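Local coordinates for anti-sigma-I factor RsgI3 (Clostridium thermocellum, PDB 6QE7), which probably holds the sigma factor SigI3 inactive until its extracellular tandem PA14 domains, the part described here, bind plant polysaccharide such as pectin, at residues A175-W180 / F268-W273. Numbering follows the deposited sequence.
Sequences AINFNW and FIKLLW
F178 and I269 form an antiparallel hydrogen-bonded pair, with N177–K270 and N179–F268 as the non-hydrogen-bonded pairs beside it. F178 N donates to I269 O at 2.8 Å, and I269 N returns a bond of the same length to F178 O. L271 N adds a third backbone bond, to I176 O, at 2.9 Å. This bond continues the pairing one residue ahead of strand 177-179.

N177, N179, F268 and K270 lie on one face of this ribbon. K270 bends at its last torsion (chi4 33°), which brings NZ to N177 OD1 as a hydrogen bond of 3.0 Å. The ammonium lies in the carbonyl plane of this amide, and the C=O...N angle is 159°. Next to it, N179 sets its side chain against the F268 ring. N179 OD1 sits at the edge of the F268 ring, in its plane, 3.3 Å from F268 CD2, while the amide and ring planes are turned 60° apart. F178 O lies over one face of the same ring, toward the rim.

The other face is apolar. I269 CG2 meets the W180 ring obliquely, with W180 CZ3 at 3.8 Å, and the two side chains run alongside each other. W180 in turn lays CZ2 over one face of the F178 ring. I176 CB packs on L271 CB at 3.9 Å, and I176 CG2 reaches I269 CG1. W198 of strand 193-202 touches I176, F178 and I269, and V258 of strand 254-263 touches I176 and L271. This face packs against the facing sheet, which holds strands 193-202 and 254-263.

Strand 208-216 pairs with the other edge of strand 268-274. The short strand 177-179 is thus an edge strand of one sheet in the antiparallel beta-sandwich of the second PA14 domain.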
ATOM      1  N   ALA A 175       6.246 -16.530  -4.600  1.00 34.45           N
ATOM      2  CA  ALA A 175       6.278 -15.925  -5.938  1.00 36.01           C
ATOM      3  C   ALA A 175       5.596 -16.880  -6.901  1.00 38.47           C
ATOM      4  O   ALA A 175       5.208 -18.007  -6.485  1.00 36.61           O
ATOM      5  CB  ALA A 175       7.701 -15.662  -6.339  1.00 35.28           C
ATOM      6  N   ILE A 176       5.395 -16.425  -8.118  1.00 33.14           N
ATOM      7  CA  ILE A 176       4.766 -17.283  -9.144  1.00 34.03           C
ATOM      8  C   ILE A 176       5.915 -17.731 -10.033  1.00 32.56           C
ATOM      9  O   ILE A 176       6.280 -17.020 -10.997  1.00 31.84           O
ATOM     10  CB  ILE A 176       3.623 -16.590  -9.890  1.00 36.04           C
ATOM     11  CG1 ILE A 176       2.561 -16.046  -8.931  1.00 36.88           C
ATOM     12  CG2 ILE A 176       3.006 -17.556 -10.925  1.00 39.73           C
ATOM     13  CD1 ILE A 176       1.430 -15.381  -9.619  1.00 33.54           C
ATOM     14  N   ASN A 177       6.507 -18.846  -9.636  1.00 32.41           N
ATOM     15  CA  ASN A 177       7.709 -19.394 -10.290  1.00 37.77           C
ATOM     16  C   ASN A 177       7.760 -20.901 -10.063  1.00 30.87           C
ATOM     17  O   ASN A 177       8.472 -21.335  -9.129  1.00 37.40           O
ATOM     18  CB  ASN A 177       8.970 -18.757  -9.710  1.00 38.14           C
ATOM     19  CG  ASN A 177      10.180 -19.060 -10.566  1.00 41.90           C
ATOM     20  OD1 ASN A 177      10.059 -19.656 -11.648  1.00 45.36           O
ATOM     21  ND2 ASN A 177      11.345 -18.727 -10.042  1.00 34.90           N
ATOM     22  N   PHE A 178       6.947 -21.643 -10.786  1.00 35.41           N
ATOM     23  CA  PHE A 178       6.725 -23.083 -10.510  1.00 35.03           C
ATOM     24  C   PHE A 178       6.998 -23.891 -11.773  1.00 36.15           C
ATOM     25  O   PHE A 178       6.530 -23.545 -12.895  1.00 43.74           O
ATOM     26  CB  PHE A 178       5.324 -23.314  -9.955  1.00 42.03           C
ATOM     27  CG  PHE A 178       5.126 -22.801  -8.554  1.00 42.32           C
ATOM     28  CD1 PHE A 178       5.697 -23.451  -7.474  1.00 39.95           C
ATOM     29  CD2 PHE A 178       4.389 -21.637  -8.313  1.00 46.28           C
ATOM     30  CE1 PHE A 178       5.454 -23.026  -6.183  1.00 38.72           C
ATOM     31  CE2 PHE A 178       4.176 -21.178  -7.021  1.00 35.67           C
ATOM     32  CZ  PHE A 178       4.741 -21.858  -5.961  1.00 45.84           C
ATOM     33  N   ASN A 179       7.889 -24.860 -11.613  1.00 42.18           N
ATOM     34  CA  ASN A 179       8.140 -25.964 -12.568  1.00 52.65           C
ATOM     35  C   ASN A 179       7.727 -27.236 -11.812  1.00 50.14           C
ATOM     36  O   ASN A 179       8.527 -27.750 -10.982  1.00 43.45           O
ATOM     37  CB  ASN A 179       9.580 -25.932 -13.070  1.00 54.18           C
ATOM     38  CG  ASN A 179       9.943 -27.152 -13.894  1.00 58.83           C
ATOM     39  OD1 ASN A 179       9.224 -27.588 -14.788  1.00 53.19           O
ATOM     40  ND2 ASN A 179      11.112 -27.693 -13.632  1.00 75.84           N
ATOM     41  N   TRP A 180       6.475 -27.660 -11.935  1.00 39.91           N
ATOM     42  CA  TRP A 180       5.999 -28.818 -11.133  1.00 44.19           C
ATOM     43  C   TRP A 180       6.382 -30.160 -11.776  1.00 52.04           C
ATOM     44  O   TRP A 180       6.682 -31.078 -10.989  1.00 71.24           O
ATOM     45  CB  TRP A 180       4.521 -28.709 -10.863  1.00 42.68           C
ATOM     46  CG  TRP A 180       4.216 -27.699  -9.805  1.00 43.22           C
ATOM     47  CD1 TRP A 180       4.666 -27.669  -8.523  1.00 39.91           C
ATOM     48  CD2 TRP A 180       3.382 -26.551  -9.968  1.00 41.14           C
ATOM     49  NE1 TRP A 180       4.145 -26.594  -7.869  1.00 39.64           N
ATOM     50  CE2 TRP A 180       3.326 -25.913  -8.721  1.00 44.85           C
ATOM     51  CE3 TRP A 180       2.684 -25.998 -11.049  1.00 38.90           C
ATOM     52  CZ2 TRP A 180       2.586 -24.746  -8.533  1.00 47.81           C
ATOM     53  CZ3 TRP A 180       1.953 -24.855 -10.862  1.00 42.60           C
ATOM     54  CH2 TRP A 180       1.890 -24.241  -9.610  1.00 43.99           C
ATOM     55  N   PHE A 268       3.659 -26.006 -15.262  1.00 43.06           N
ATOM     56  CA  PHE A 268       4.701 -24.957 -15.224  1.00 43.06           C
ATOM     57  C   PHE A 268       3.992 -23.622 -15.294  1.00 38.48           C
ATOM     58  O   PHE A 268       3.204 -23.475 -16.212  1.00 38.88           O
ATOM     59  CB  PHE A 268       5.617 -25.095 -16.435  1.00 37.71           C
ATOM     60  CG  PHE A 268       6.882 -24.292 -16.487  1.00 43.77           C
ATOM     61  CD1 PHE A 268       6.863 -22.968 -16.899  1.00 51.00           C
ATOM     62  CD2 PHE A 268       8.112 -24.877 -16.200  1.00 53.49           C
ATOM     63  CE1 PHE A 268       8.045 -22.237 -16.983  1.00 52.22           C
ATOM     64  CE2 PHE A 268       9.299 -24.152 -16.301  1.00 52.92           C
ATOM     65  CZ  PHE A 268       9.263 -22.837 -16.710  1.00 51.77           C
ATOM     66  N   ILE A 269       4.324 -22.700 -14.408  1.00 40.43           N
ATOM     67  CA  ILE A 269       3.955 -21.268 -14.611  1.00 41.58           C
ATOM     68  C   ILE A 269       4.969 -20.344 -13.916  1.00 32.43           C
ATOM     69  O   ILE A 269       5.270 -20.537 -12.698  1.00 33.87           O
ATOM     70  CB  ILE A 269       2.505 -21.037 -14.152  1.00 39.01           C
ATOM     71  CG1 ILE A 269       2.103 -19.559 -14.328  1.00 43.17           C
ATOM     72  CG2 ILE A 269       2.366 -21.557 -12.731  1.00 35.82           C
ATOM     73  CD1 ILE A 269       0.689 -19.288 -14.089  1.00 40.69           C
ATOM     74  N   LYS A 270       5.500 -19.392 -14.677  1.00 44.83           N
ATOM     75  CA  LYS A 270       6.337 -18.259 -14.153  1.00 42.99           C
ATOM     76  C   LYS A 270       5.600 -16.960 -14.490  1.00 37.92           C
ATOM     77  O   LYS A 270       5.030 -16.930 -15.591  1.00 36.93           O
ATOM     78  CB  LYS A 270       7.727 -18.243 -14.799  1.00 45.42           C
ATOM     79  CG  LYS A 270       8.674 -19.390 -14.448  1.00 58.15           C
ATOM     80  CD  LYS A 270       9.933 -19.468 -15.331  1.00 67.35           C
ATOM     81  CE  LYS A 270      11.105 -20.272 -14.764  1.00 75.57           C
ATOM     82  NZ  LYS A 270      10.715 -21.437 -13.919  1.00 65.59           N
ATOM     83  N   LEU A 271       5.625 -15.946 -13.594  1.00 37.68           N
ATOM     84  CA  LEU A 271       5.154 -14.547 -13.881  1.00 30.20           C
ATOM     85  C   LEU A 271       6.395 -13.676 -13.836  1.00 30.57           C
ATOM     86  O   LEU A 271       7.139 -13.742 -12.822  1.00 31.87           O
ATOM     87  CB  LEU A 271       4.070 -14.080 -12.888  1.00 30.10           C
ATOM     88  CG  LEU A 271       3.578 -12.638 -13.047  1.00 28.47           C
ATOM     89  CD1 LEU A 271       2.719 -12.488 -14.301  1.00 29.32           C
ATOM     90  CD2 LEU A 271       2.829 -12.183 -11.834  1.00 27.73           C
ATOM     91  N   LEU A 272       6.692 -13.051 -14.967  1.00 30.76           N
ATOM     92  CA  LEU A 272       7.841 -12.150 -15.117  1.00 32.21           C
ATOM     93  C   LEU A 272       7.324 -10.737 -15.328  1.00 31.33           C
ATOM     94  O   LEU A 272       6.221 -10.602 -15.844  1.00 33.15           O
ATOM     95  CB  LEU A 272       8.632 -12.614 -16.336  1.00 36.35           C
ATOM     96  CG  LEU A 272       9.063 -14.080 -16.216  1.00 41.06           C
ATOM     97  CD1 LEU A 272       8.242 -14.971 -17.142  1.00 41.74           C
ATOM     98  CD2 LEU A 272      10.559 -14.220 -16.468  1.00 38.19           C
ATOM     99  N   TRP A 273       8.176  -9.760 -15.088  1.00 27.73           N
ATOM    100  CA  TRP A 273       7.943  -8.372 -15.530  1.00 34.28           C
ATOM    101  C   TRP A 273       9.193  -7.782 -16.192  1.00 29.99           C
ATOM    102  O   TRP A 273      10.366  -8.258 -15.993  1.00 31.51           O
ATOM    103  CB  TRP A 273       7.451  -7.476 -14.375  1.00 36.06           C
ATOM    104  CG  TRP A 273       8.399  -7.308 -13.212  1.00 35.85           C
ATOM    105  CD1 TRP A 273       9.667  -7.790 -13.059  1.00 34.98           C
ATOM    106  CD2 TRP A 273       8.112  -6.612 -11.992  1.00 33.72           C
ATOM    107  NE1 TRP A 273      10.179  -7.398 -11.868  1.00 33.38           N
ATOM    108  CE2 TRP A 273       9.240  -6.712 -11.177  1.00 33.65           C
ATOM    109  CE3 TRP A 273       7.020  -5.885 -11.541  1.00 30.27           C
ATOM    110  CZ2 TRP A 273       9.317  -6.110  -9.936  1.00 33.60           C
ATOM    111  CZ3 TRP A 273       7.076  -5.318 -10.292  1.00 29.42           C
ATOM    112  CH2 TRP A 273       8.199  -5.443  -9.502  1.00 32.73           C
TER